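Long-range contacts in Aac(6')-ib (Escherichia coli, PDB 2VQY), which probably transfers the acetyl group of acetyl-CoA to the 6'-amino group of aminoglycoside antibiotics such as kanamycin B, conferring resistance: residues S77-I82 against A93-A98; G113-D118 against F144-V149. The protein carries 2 engineered substitutions. All blocks are in the same frame, centred on the assembly; numbering follows the deposited sequence.

Interaction 1. Residues S77-I82 against A93-A98; sequences SVTPYI and AQSYVA. With PAR (paromomycin), chain C.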
ATOM      1  N   SER A  77     -10.221  -2.639   8.909  1.00 13.75           N
ATOM      2  CA  SER A  77      -9.368  -1.471   9.183  1.00 12.55           C
ATOM      3  C   SER A  77      -8.495  -1.089   7.978  1.00 11.13           C
ATOM      4  O   SER A  77      -7.360  -0.621   8.131  1.00 11.31           O
ATOM      5  CB  SER A  77      -8.504  -1.687  10.434  1.00 12.35           C
ATOM      6  OG  SER A  77      -9.297  -1.869  11.590  1.00 13.61           O
ATOM      7  N   VAL A  78      -9.047  -1.238   6.777  1.00 10.78           N
ATOM      8  CA  VAL A  78      -8.358  -0.844   5.561  1.00  9.84           C
ATOM      9  C   VAL A  78      -9.013   0.401   4.955  1.00 10.02           C
ATOM     10  O   VAL A  78     -10.250   0.436   4.775  1.00 10.70           O
ATOM     11  CB  VAL A  78      -8.380  -2.010   4.489  1.00 10.47           C
ATOM     12  CG1 VAL A  78      -7.758  -1.573   3.166  1.00 10.70           C
ATOM     13  CG2 VAL A  78      -7.683  -3.270   5.016  1.00  8.76           C
ATOM     14  N   THR A  79      -8.177   1.370   4.590  1.00  9.42           N
ATOM     15  CA  THR A  79      -8.585   2.568   3.847  1.00 10.19           C
ATOM     16  C   THR A  79      -8.025   2.555   2.432  1.00 11.08           C
ATOM     17  O   THR A  79      -6.785   2.504   2.249  1.00 11.18           O
ATOM     18  CB  THR A  79      -8.118   3.866   4.596  1.00 10.00           C
ATOM     19  OG1 THR A  79      -8.625   3.836   5.939  1.00 11.84           O
ATOM     20  CG2 THR A  79      -8.592   5.119   3.878  1.00  9.35           C
ATOM     21  N   PRO A  80      -8.915   2.563   1.419  1.00 11.43           N
ATOM     22  CA  PRO A  80      -8.451   2.612   0.019  1.00 11.83           C
ATOM     23  C   PRO A  80      -8.284   4.037  -0.531  1.00 12.05           C
ATOM     24  O   PRO A  80      -9.111   4.941  -0.228  1.00 12.61           O
ATOM     25  CB  PRO A  80      -9.581   1.889  -0.723  1.00 11.46           C
ATOM     26  CG  PRO A  80     -10.836   2.376   0.018  1.00 10.61           C
ATOM     27  CD  PRO A  80     -10.389   2.395   1.502  1.00 12.23           C
ATOM     28  N   TYR A  81      -7.254   4.216  -1.366  1.00 11.73           N
ATOM     29  CA  TYR A  81      -6.940   5.492  -2.008  1.00 11.83           C
ATOM     30  C   TYR A  81      -6.782   5.325  -3.525  1.00 12.19           C
ATOM     31  O   TYR A  81      -6.380   4.258  -4.007  1.00 11.85           O
ATOM     32  CB  TYR A  81      -5.597   6.081  -1.488  1.00 11.06           C
ATOM     33  CG  TYR A  81      -5.465   6.124   0.011  1.00 11.02           C
ATOM     34  CD1 TYR A  81      -5.998   7.196   0.741  1.00 10.30           C
ATOM     35  CD2 TYR A  81      -4.822   5.089   0.710  1.00 11.00           C
ATOM     36  CE1 TYR A  81      -5.890   7.247   2.137  1.00 13.43           C
ATOM     37  CE2 TYR A  81      -4.726   5.103   2.118  1.00 11.33           C
ATOM     38  CZ  TYR A  81      -5.283   6.188   2.824  1.00 10.92           C
ATOM     39  OH  TYR A  81      -5.177   6.246   4.180  1.00 14.67           O
ATOM     40  N   ILE A  82      -7.037   6.399  -4.254  1.00 12.34           N
ATOM     41  CA  ILE A  82      -6.620   6.479  -5.651  1.00 12.60           C
ATOM     42  C   ILE A  82      -5.474   7.480  -5.728  1.00 12.65           C
ATOM     43  O   ILE A  82      -5.546   8.588  -5.177  1.00 14.51           O
ATOM     44  CB  ILE A  82      -7.804   6.850  -6.620  1.00 12.07           C
ATOM     45  CG1 ILE A  82      -8.924   5.795  -6.535  1.00 12.31           C
ATOM     46  CG2 ILE A  82      -7.314   7.015  -8.076  1.00 13.59           C
ATOM     47  CD1 ILE A  82      -8.533   4.361  -6.916  1.00 15.46           C
ATOM     48  N   ALA A  93      -3.885   2.537  -3.798  1.00  9.37           N
ATOM     49  CA  ALA A  93      -3.109   2.221  -2.597  1.00  9.17           C
ATOM     50  C   ALA A  93      -4.086   1.959  -1.465  1.00  9.82           C
ATOM     51  O   ALA A  93      -5.276   2.327  -1.538  1.00  9.58           O
ATOM     52  CB  ALA A  93      -2.179   3.361  -2.259  1.00  9.67           C
ATOM     53  N   GLN A  94      -3.595   1.350  -0.402  1.00  9.62           N
ATOM     54  CA  GLN A  94      -4.409   1.197   0.790  1.00  9.92           C
ATOM     55  C   GLN A  94      -3.512   1.256   2.014  1.00 10.12           C
ATOM     56  O   GLN A  94      -2.300   0.872   1.965  1.00 10.04           O
ATOM     57  CB  GLN A  94      -5.222  -0.121   0.763  1.00  8.46           C
ATOM     58  CG  GLN A  94      -4.346  -1.416   0.652  1.00 10.37           C
ATOM     59  CD  GLN A  94      -5.178  -2.696   0.564  1.00 10.88           C
ATOM     60  OE1 GLN A  94      -6.244  -2.730  -0.081  1.00 10.07           O
ATOM     61  NE2 GLN A  94      -4.676  -3.764   1.170  1.00  9.33           N
ATOM     62  N   SER A  95      -4.064   1.811   3.096  1.00  8.84           N
ATOM     63  CA  SER A  95      -3.376   1.721   4.384  1.00  9.75           C
ATOM     64  C   SER A  95      -4.258   0.940   5.321  1.00  9.35           C
ATOM     65  O   SER A  95      -5.485   0.877   5.124  1.00  9.64           O
ATOM     66  CB  SER A  95      -3.056   3.102   4.969  1.00 10.52           C
ATOM     67  OG  SER A  95      -4.254   3.871   5.174  1.00  9.75           O
ATOM     68  N   TYR A  96      -3.659   0.345   6.346  1.00  9.69           N
ATOM     69  CA  TYR A  96      -4.419  -0.437   7.311  1.00  9.15           C
ATOM     70  C   TYR A  96      -3.837  -0.328   8.712  1.00  9.22           C
ATOM     71  O   TYR A  96      -2.636  -0.059   8.891  1.00  9.83           O
ATOM     72  CB  TYR A  96      -4.570  -1.936   6.867  1.00  9.60           C
ATOM     73  CG  TYR A  96      -3.246  -2.625   6.683  1.00  9.67           C
ATOM     74  CD1 TYR A  96      -2.594  -3.179   7.782  1.00 10.21           C
ATOM     75  CD2 TYR A  96      -2.644  -2.735   5.415  1.00  9.50           C
ATOM     76  CE1 TYR A  96      -1.346  -3.805   7.649  1.00  8.85           C
ATOM     77  CE2 TYR A  96      -1.367  -3.380   5.272  1.00  6.90           C
ATOM     78  CZ  TYR A  96      -0.759  -3.899   6.391  1.00  6.15           C
ATOM     79  OH  TYR A  96       0.465  -4.506   6.317  1.00 11.21           O
ATOM     80  N   VAL A  97      -4.711  -0.481   9.702  1.00 10.11           N
ATOM     81  CA  VAL A  97      -4.258  -0.580  11.096  1.00  9.46           C
ATOM     82  C   VAL A  97      -3.850  -2.036  11.334  1.00 10.26           C
ATOM     83  O   VAL A  97      -4.689  -2.932  11.315  1.00 10.29           O
ATOM     84  CB  VAL A  97      -5.377  -0.129  12.088  1.00 10.37           C
ATOM     85  CG1 VAL A  97      -4.869  -0.306  13.565  1.00  9.42           C
ATOM     86  CG2 VAL A  97      -5.822   1.337  11.779  1.00  8.79           C
ATOM     87  N   ALA A  98      -2.561  -2.282  11.560  1.00 10.08           N
ATOM     88  CA  ALA A  98      -2.059  -3.657  11.643  1.00 11.51           C
ATOM     89  C   ALA A  98      -2.746  -4.464  12.780  1.00 12.00           C
ATOM     90  O   ALA A  98      -3.143  -5.624  12.593  1.00 12.69           O
ATOM     91  CB  ALA A  98      -0.525  -3.626  11.817  1.00 11.27           C
TER
HETATM   92  C11 PAR C1201      -3.224  -7.170  -0.352  1.00 15.68           C
HETATM   93  O11 PAR C1201      -2.833  -7.895   0.828  1.00 15.24           O
HETATM   94  C21 PAR C1201      -3.909  -8.077  -1.397  1.00 16.31           C
HETATM   95  N21 PAR C1201      -4.995  -8.801  -0.735  1.00 17.61           N
HETATM   96  C31 PAR C1201      -2.859  -9.071  -1.960  1.00 18.04           C
HETATM   97  O31 PAR C1201      -3.454  -9.988  -2.913  1.00 17.97           O
HETATM   98  C41 PAR C1201      -1.649  -8.300  -2.539  1.00 18.55           C
HETATM   99  O41 PAR C1201      -0.614  -9.191  -3.027  1.00 18.36           O
HETATM  100  C51 PAR C1201      -1.049  -7.350  -1.447  1.00 17.15           C
HETATM  101  O51 PAR C1201      -2.119  -6.497  -0.838  1.00 15.91           O
HETATM  102  C61 PAR C1201      -0.019  -6.371  -2.024  1.00 17.92           C
HETATM  103  O61 PAR C1201       0.910  -5.972  -0.990  1.00 19.21           O
HETATM  104  C12 PAR C1201      -2.750  -7.207   4.965  1.00 10.88           C
HETATM  105  N12 PAR C1201      -2.747  -6.585   6.302  1.00 11.69           N
HETATM  106  C22 PAR C1201      -1.465  -6.848   4.173  1.00 10.56           C
HETATM  107  C32 PAR C1201      -1.545  -7.582   2.824  1.00 11.99           C
HETATM  108  N32 PAR C1201      -0.289  -7.335   2.062  1.00  9.41           N
HETATM  109  C42 PAR C1201      -2.792  -7.069   2.022  1.00 13.30           C
HETATM  110  C52 PAR C1201      -4.103  -7.368   2.803  1.00 14.36           C
HETATM  111  O52 PAR C1201      -5.207  -6.688   2.133  1.00 14.75           O
HETATM  112  C62 PAR C1201      -3.978  -6.688   4.184  1.00 11.95           C
HETATM  113  O62 PAR C1201      -5.187  -6.979   4.877  1.00 13.27           O
HETATM  114  C13 PAR C1201      -6.455  -7.437   2.151  1.00 20.87           C
HETATM  115  C23 PAR C1201      -7.565  -6.500   2.681  1.00 23.04           C
HETATM  116  O23 PAR C1201      -7.762  -6.661   4.075  1.00 25.01           O
HETATM  117  C33 PAR C1201      -8.791  -7.012   1.890  1.00 24.57           C
HETATM  118  O33 PAR C1201      -9.136  -8.324   2.434  1.00 25.39           O
HETATM  119  C43 PAR C1201      -8.172  -7.224   0.504  1.00 23.53           C
HETATM  120  O43 PAR C1201      -6.764  -7.578   0.723  1.00 23.22           O
HETATM  121  C53 PAR C1201      -8.196  -5.915  -0.323  1.00 25.55           C
HETATM  122  O53 PAR C1201      -7.655  -4.853   0.494  1.00 24.66           O
HETATM  123  C14 PAR C1201     -10.235  -8.950   1.755  1.00 30.32           C
HETATM  124  C24 PAR C1201     -11.210  -9.506   2.812  1.00 31.68           C
HETATM  125  N24 PAR C1201     -10.466 -10.360   3.772  1.00 29.81           N
HETATM  126  C34 PAR C1201     -12.320 -10.326   2.106  1.00 34.20           C
HETATM  127  O34 PAR C1201     -13.194  -9.424   1.400  1.00 34.20           O
HETATM  128  C44 PAR C1201     -11.736 -11.375   1.134  1.00 34.70           C
HETATM  129  O44 PAR C1201     -11.034 -12.392   1.869  1.00 36.37           O
HETATM  130  C54 PAR C1201     -10.744 -10.719   0.170  1.00 35.63           C
HETATM  131  O54 PAR C1201      -9.695 -10.066   0.986  1.00 34.37           O
HETATM  132  C64 PAR C1201     -10.210 -11.782  -0.813  1.00 35.67           C
HETATM  133  N64 PAR C1201      -8.812 -11.495  -1.142  1.00 38.30           N
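With chi1 of -49°, Y81 holds its CG beside its own backbone N, and S95 turns OG between its backbone N and carbonyl carbon; the two hydroxyls thus converge, Y81 OH to S95 OG 2.7 Å, a hydrogen bond in which either may donate. S95 OG lies at the edge of the Y81 ring, near its plane. Both residues sit on one face of an antiparallel hairpin whose strand segments run at 163° to each other. T79 with S95 and Y81 with A93 are hydrogen-bonded pairs; T79 N to S95 O is 2.8 Å and nearly straight, 171° at the hydrogen. On the other face, V78 CG2 packs on Y96 CB at 3.9 Å, and the Q94 side chain, extended beyond CG, carries its amide to paromomycin: OE1 accepts from O53 at 2.6 Å, and NE2 donates to O52 at 3.1 Å. Paromomycin N12 stands over one face of the Y96 ring, 3.3 Å above its plane and offset toward the rim, while Y96 OH bonds Q153. The face bearing V78, Q94 and Y96 helps line the aminoglycoside site of this GNAT fold. Strands 26-30 and 114-121 flank the hairpin, and helix 131-144 covers the Y81 face through L139, L142 and L143.

Interaction 2. Residues G113-D118 against F144-V149; sequences GVRGID and FNDPEV. With CA (calcium ion), chain D; PAR (paromomycin), chain C.
R115 reaches from strand 114-121 across V149 toward D146. CB leaves the strand toward the 144-149 loop. CG, beside the backbone N, rests against both methyls of V149, with CG2 at 3.7 Å and CG1 close behind. The bend at chi2 (-75°) then folds the chain so that V149 CG2 also lies over one face of the guanidinium, 3.7 Å from NE. NE donates to water 1 at 2.8 Å, and NH2 to water 2; both waters lie at the guanidinium edge, in its plane, and both donate to D146 OD2. R115 NH2 and D146 OD2 are themselves 4.0 Å apart, too far for a salt bridge, with the two planes turned 63°, so water carries the polar link between the opposite charges. R115 NH1 turns back along its own chain, donating to P112 O and, from above the carbonyl plane, to V114 O at 3.0 Å.

The loop connects helix 131-144 to strand 151-154, an alpha-to-beta connection of the GNAT fold. It closes in a type I turn from D146 to V149, where D146 OD1 accepts from E148 N to form an Asx turn. From within that turn, E148 OE2 binds the calcium ion at 2.2 Å, and water 3, also on the metal, donates to D146 OD1. G113 meets the turn through backbone: V149 CA makes a CA-H...O contact with G113 O at 3.3 Å. Further along strand 114-121, D118 OD1 accepts from paromomycin O61 and N32.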
ATOM      1  N   GLY A 113      -0.666   2.091  16.821  1.00 11.97           N
ATOM      2  CA  GLY A 113      -0.118   3.164  15.981  1.00 11.89           C
ATOM      3  C   GLY A 113       0.513   2.667  14.677  1.00 11.08           C
ATOM      4  O   GLY A 113       0.852   3.459  13.787  1.00 11.01           O
ATOM      5  N   VAL A 114       0.668   1.354  14.547  1.00 10.84           N
ATOM      6  CA  VAL A 114       1.350   0.809  13.370  1.00 10.19           C
ATOM      7  C   VAL A 114       0.354   0.772  12.205  1.00 10.09           C
ATOM      8  O   VAL A 114      -0.787   0.303  12.361  1.00 10.80           O
ATOM      9  CB  VAL A 114       1.955  -0.618  13.645  1.00 10.06           C
ATOM     10  CG1 VAL A 114       2.590  -1.180  12.398  1.00 10.66           C
ATOM     11  CG2 VAL A 114       3.004  -0.565  14.797  1.00 10.75           C
ATOM     12  N   ARG A 115       0.784   1.320  11.067  1.00  9.55           N
ATOM     13  CA  ARG A 115       0.010   1.276   9.834  1.00  9.76           C
ATOM     14  C   ARG A 115       0.789   0.497   8.789  1.00 10.63           C
ATOM     15  O   ARG A 115       2.010   0.682   8.676  1.00 11.32           O
ATOM     16  CB  ARG A 115      -0.260   2.670   9.290  1.00 10.15           C
ATOM     17  CG  ARG A 115      -1.029   3.577  10.241  1.00  8.95           C
ATOM     18  CD  ARG A 115      -2.529   3.225  10.327  1.00 10.00           C
ATOM     19  NE  ARG A 115      -3.165   4.088  11.354  1.00 11.00           N
ATOM     20  CZ  ARG A 115      -3.147   3.797  12.655  1.00 12.70           C
ATOM     21  NH1 ARG A 115      -2.554   2.667  13.075  1.00 11.74           N
ATOM     22  NH2 ARG A 115      -3.717   4.618  13.547  1.00 13.33           N
ATOM     23  N   GLY A 116       0.099  -0.346   8.021  1.00  9.30           N
ATOM     24  CA  GLY A 116       0.740  -0.978   6.861  1.00  9.38           C
ATOM     25  C   GLY A 116       0.220  -0.377   5.557  1.00  9.30           C
ATOM     26  O   GLY A 116      -0.848   0.264   5.534  1.00  9.40           O
ATOM     27  N   ILE A 117       0.951  -0.577   4.472  1.00  8.74           N
ATOM     28  CA  ILE A 117       0.511  -0.085   3.153  1.00  8.80           C
ATOM     29  C   ILE A 117       0.673  -1.163   2.064  1.00  9.45           C
ATOM     30  O   ILE A 117       1.568  -2.036   2.155  1.00  9.21           O
ATOM     31  CB  ILE A 117       1.249   1.204   2.717  1.00  8.15           C
ATOM     32  CG1 ILE A 117       2.778   0.967   2.647  1.00 10.11           C
ATOM     33  CG2 ILE A 117       0.888   2.424   3.657  1.00  7.68           C
ATOM     34  CD1 ILE A 117       3.607   2.193   2.129  1.00  9.71           C
ATOM     35  N   ASP A 118      -0.190  -1.076   1.045  1.00  9.29           N
ATOM     36  CA  ASP A 118      -0.064  -1.890  -0.185  1.00  9.23           C
ATOM     37  C   ASP A 118      -0.402  -0.952  -1.325  1.00  9.77           C
ATOM     38  O   ASP A 118      -1.202  -0.002  -1.135  1.00  9.51           O
ATOM     39  CB  ASP A 118      -1.054  -3.068  -0.191  1.00 10.00           C
ATOM     40  CG  ASP A 118      -0.967  -3.928   1.067  1.00 11.97           C
ATOM     41  OD1 ASP A 118      -0.038  -4.751   1.125  1.00 11.56           O
ATOM     42  OD2 ASP A 118      -1.828  -3.800   1.973  1.00 11.21           O
ATOM     43  N   PHE A 144       1.924   9.724   8.483  1.00 10.67           N
ATOM     44  CA  PHE A 144       2.547  10.439   9.617  1.00 11.76           C
ATOM     45  C   PHE A 144       1.857  11.780  10.007  1.00 12.79           C
ATOM     46  O   PHE A 144       2.037  12.280  11.127  1.00 13.36           O
ATOM     47  CB  PHE A 144       4.046  10.611   9.433  1.00 11.42           C
ATOM     48  CG  PHE A 144       4.825   9.315   9.591  1.00  9.62           C
ATOM     49  CD1 PHE A 144       4.618   8.481  10.710  1.00 10.54           C
ATOM     50  CD2 PHE A 144       5.768   8.935   8.627  1.00 12.39           C
ATOM     51  CE1 PHE A 144       5.355   7.301  10.865  1.00 11.90           C
ATOM     52  CE2 PHE A 144       6.509   7.740   8.757  1.00 10.93           C
ATOM     53  CZ  PHE A 144       6.304   6.931   9.888  1.00 11.52           C
ATOM     54  N   ASN A 145       1.078  12.339   9.089  1.00 13.25           N
ATOM     55  CA  ASN A 145       0.194  13.468   9.436  1.00 14.21           C
ATOM     56  C   ASN A 145      -0.971  13.101  10.343  1.00 14.22           C
ATOM     57  O   ASN A 145      -1.715  13.969  10.799  1.00 15.21           O
ATOM     58  CB  ASN A 145      -0.287  14.199   8.164  1.00 13.79           C
ATOM     59  CG  ASN A 145       0.760  15.108   7.609  1.00 14.94           C
ATOM     60  OD1 ASN A 145       1.650  15.569   8.353  1.00 15.01           O
ATOM     61  ND2 ASN A 145       0.686  15.383   6.298  1.00 14.60           N
ATOM     62  N   ASP A 146      -1.151  11.815  10.615  1.00 14.69           N
ATOM     63  CA  ASP A 146      -1.965  11.385  11.724  1.00 14.49           C
ATOM     64  C   ASP A 146      -1.031  11.207  12.919  1.00 14.98           C
ATOM     65  O   ASP A 146      -0.241  10.256  12.947  1.00 13.65           O
ATOM     66  CB  ASP A 146      -2.675  10.059  11.389  1.00 14.76           C
ATOM     67  CG  ASP A 146      -3.495   9.513  12.545  1.00 15.66           C
ATOM     68  OD1 ASP A 146      -3.505  10.124  13.633  1.00 17.47           O
ATOM     69  OD2 ASP A 146      -4.140   8.463  12.378  1.00 17.89           O
ATOM     70  N   PRO A 147      -1.135  12.097  13.943  1.00 15.39           N
ATOM     71  CA  PRO A 147      -0.150  12.019  15.033  1.00 15.22           C
ATOM     72  C   PRO A 147      -0.204  10.721  15.856  1.00 14.60           C
ATOM     73  O   PRO A 147       0.766  10.409  16.565  1.00 14.32           O
ATOM     74  CB  PRO A 147      -0.453  13.272  15.889  1.00 16.34           C
ATOM     75  CG  PRO A 147      -1.945  13.502  15.652  1.00 16.62           C
ATOM     76  CD  PRO A 147      -2.153  13.147  14.185  1.00 16.48           C
ATOM     77  N   GLU A 148      -1.285   9.940  15.750  1.00 13.05           N
ATOM     78  CA  GLU A 148      -1.326   8.664  16.436  1.00 13.52           C
ATOM     79  C   GLU A 148      -0.422   7.587  15.796  1.00 13.08           C
ATOM     80  O   GLU A 148      -0.162   6.560  16.403  1.00 13.29           O
ATOM     81  CB  GLU A 148      -2.746   8.147  16.471  1.00 13.98           C
ATOM     82  CG  GLU A 148      -3.697   9.117  17.182  1.00 17.72           C
ATOM     83  CD  GLU A 148      -5.104   8.551  17.256  1.00 21.39           C
ATOM     84  OE1 GLU A 148      -5.259   7.319  17.313  1.00 23.02           O
ATOM     85  OE2 GLU A 148      -6.054   9.337  17.241  1.00 21.84           O
ATOM     86  N   VAL A 149      -0.000   7.830  14.562  1.00 12.01           N
ATOM     87  CA  VAL A 149       0.750   6.802  13.818  1.00 11.41           C
ATOM     88  C   VAL A 149       2.201   6.792  14.270  1.00 11.75           C
ATOM     89  O   VAL A 149       2.845   7.831  14.304  1.00 12.77           O
ATOM     90  CB  VAL A 149       0.654   7.027  12.290  1.00 10.67           C
ATOM     91  CG1 VAL A 149       1.587   6.023  11.541  1.00 10.42           C
ATOM     92  CG2 VAL A 149      -0.794   6.870  11.830  1.00 11.29           C
TER
HETATM   93 CA    CA D1202      -6.907  11.104  16.173  1.00 19.85          CA
HETATM   94  C11 PAR C1201      -3.224  -7.170  -0.352  1.00 15.68           C
HETATM   95  O11 PAR C1201      -2.833  -7.895   0.828  1.00 15.24           O
HETATM   96  C21 PAR C1201      -3.909  -8.077  -1.397  1.00 16.31           C
HETATM   97  N21 PAR C1201      -4.995  -8.801  -0.735  1.00 17.61           N
HETATM   98  C31 PAR C1201      -2.859  -9.071  -1.960  1.00 18.04           C
HETATM   99  O31 PAR C1201      -3.454  -9.988  -2.913  1.00 17.97           O
HETATM  100  C41 PAR C1201      -1.649  -8.300  -2.539  1.00 18.55           C
HETATM  101  O41 PAR C1201      -0.614  -9.191  -3.027  1.00 18.36           O
HETATM  102  C51 PAR C1201      -1.049  -7.350  -1.447  1.00 17.15           C
HETATM  103  O51 PAR C1201      -2.119  -6.497  -0.838  1.00 15.91           O
HETATM  104  C61 PAR C1201      -0.019  -6.371  -2.024  1.00 17.92           C
HETATM  105  O61 PAR C1201       0.910  -5.972  -0.990  1.00 19.21           O
HETATM  106  C12 PAR C1201      -2.750  -7.207   4.965  1.00 10.88           C
HETATM  107  N12 PAR C1201      -2.747  -6.585   6.302  1.00 11.69           N
HETATM  108  C22 PAR C1201      -1.465  -6.848   4.173  1.00 10.56           C
HETATM  109  C32 PAR C1201      -1.545  -7.582   2.824  1.00 11.99           C
HETATM  110  N32 PAR C1201      -0.289  -7.335   2.062  1.00  9.41           N
HETATM  111  C42 PAR C1201      -2.792  -7.069   2.022  1.00 13.30           C
HETATM  112  C52 PAR C1201      -4.103  -7.368   2.803  1.00 14.36           C
HETATM  113  O52 PAR C1201      -5.207  -6.688   2.133  1.00 14.75           O
HETATM  114  C62 PAR C1201      -3.978  -6.688   4.184  1.00 11.95           C
HETATM  115  O62 PAR C1201      -5.187  -6.979   4.877  1.00 13.27           O
HETATM  116  C13 PAR C1201      -6.455  -7.437   2.151  1.00 20.87           C
HETATM  117  C23 PAR C1201      -7.565  -6.500   2.681  1.00 23.04           C
HETATM  118  O23 PAR C1201      -7.762  -6.661   4.075  1.00 25.01           O
HETATM  119  C33 PAR C1201      -8.791  -7.012   1.890  1.00 24.57           C
HETATM  120  O33 PAR C1201      -9.136  -8.324   2.434  1.00 25.39           O
HETATM  121  C43 PAR C1201      -8.172  -7.224   0.504  1.00 23.53           C
HETATM  122  O43 PAR C1201      -6.764  -7.578   0.723  1.00 23.22           O
HETATM  123  C53 PAR C1201      -8.196  -5.915  -0.323  1.00 25.55           C
HETATM  124  O53 PAR C1201      -7.655  -4.853   0.494  1.00 24.66           O
HETATM  125  C14 PAR C1201     -10.235  -8.950   1.755  1.00 30.32           C
HETATM  126  C24 PAR C1201     -11.210  -9.506   2.812  1.00 31.68           C
HETATM  127  N24 PAR C1201     -10.466 -10.360   3.772  1.00 29.81           N
HETATM  128  C34 PAR C1201     -12.320 -10.326   2.106  1.00 34.20           C
HETATM  129  O34 PAR C1201     -13.194  -9.424   1.400  1.00 34.20           O
HETATM  130  C44 PAR C1201     -11.736 -11.375   1.134  1.00 34.70           C
HETATM  131  O44 PAR C1201     -11.034 -12.392   1.869  1.00 36.37           O
HETATM  132  C54 PAR C1201     -10.744 -10.719   0.170  1.00 35.63           C
HETATM  133  O54 PAR C1201      -9.695 -10.066   0.986  1.00 34.37           O
HETATM  134  C64 PAR C1201     -10.210 -11.782  -0.813  1.00 35.67           C
HETATM  135  N64 PAR C1201      -8.812 -11.495  -1.142  1.00 38.30           N
HETATM  136  O   HOH W   1      -4.185   6.559  10.425  1.00 14.20           O
HETATM  137  O   HOH W   2      -5.117   6.769  14.116  1.00 19.03           O
HETATM  138  O   HOH W   3      -6.282  10.074  14.076  1.00 19.79           O
HETATM  139  O   HOH W   4      -8.557  11.241  17.969  1.00 21.23           O
HETATM  140  O   HOH W   5      -6.246  12.157  18.267  1.00 32.15           O

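In the fold
Interaction 1 is mostly buried, whereas interaction 2 is only partly so and reaches the surface at the calcium-bearing turn. They join through neighbouring strands of one mixed sheet: Q94 N lies 2.8 Å from D118 O and Y96 O 2.9 Å from G116 N, both probable hydrogen bonds between strands 88-97 and 114-121. Their chemistry follows their place. Residues 77-82 and 93-98 pair by direct backbone bonds, while 113-118 and 144-149 have no direct hydrogen bond and rely on waters and a small apolar contact. Both touch paromomycin and bond it through Q94 and D118, whose side chains are hydrogen-bonded to each other.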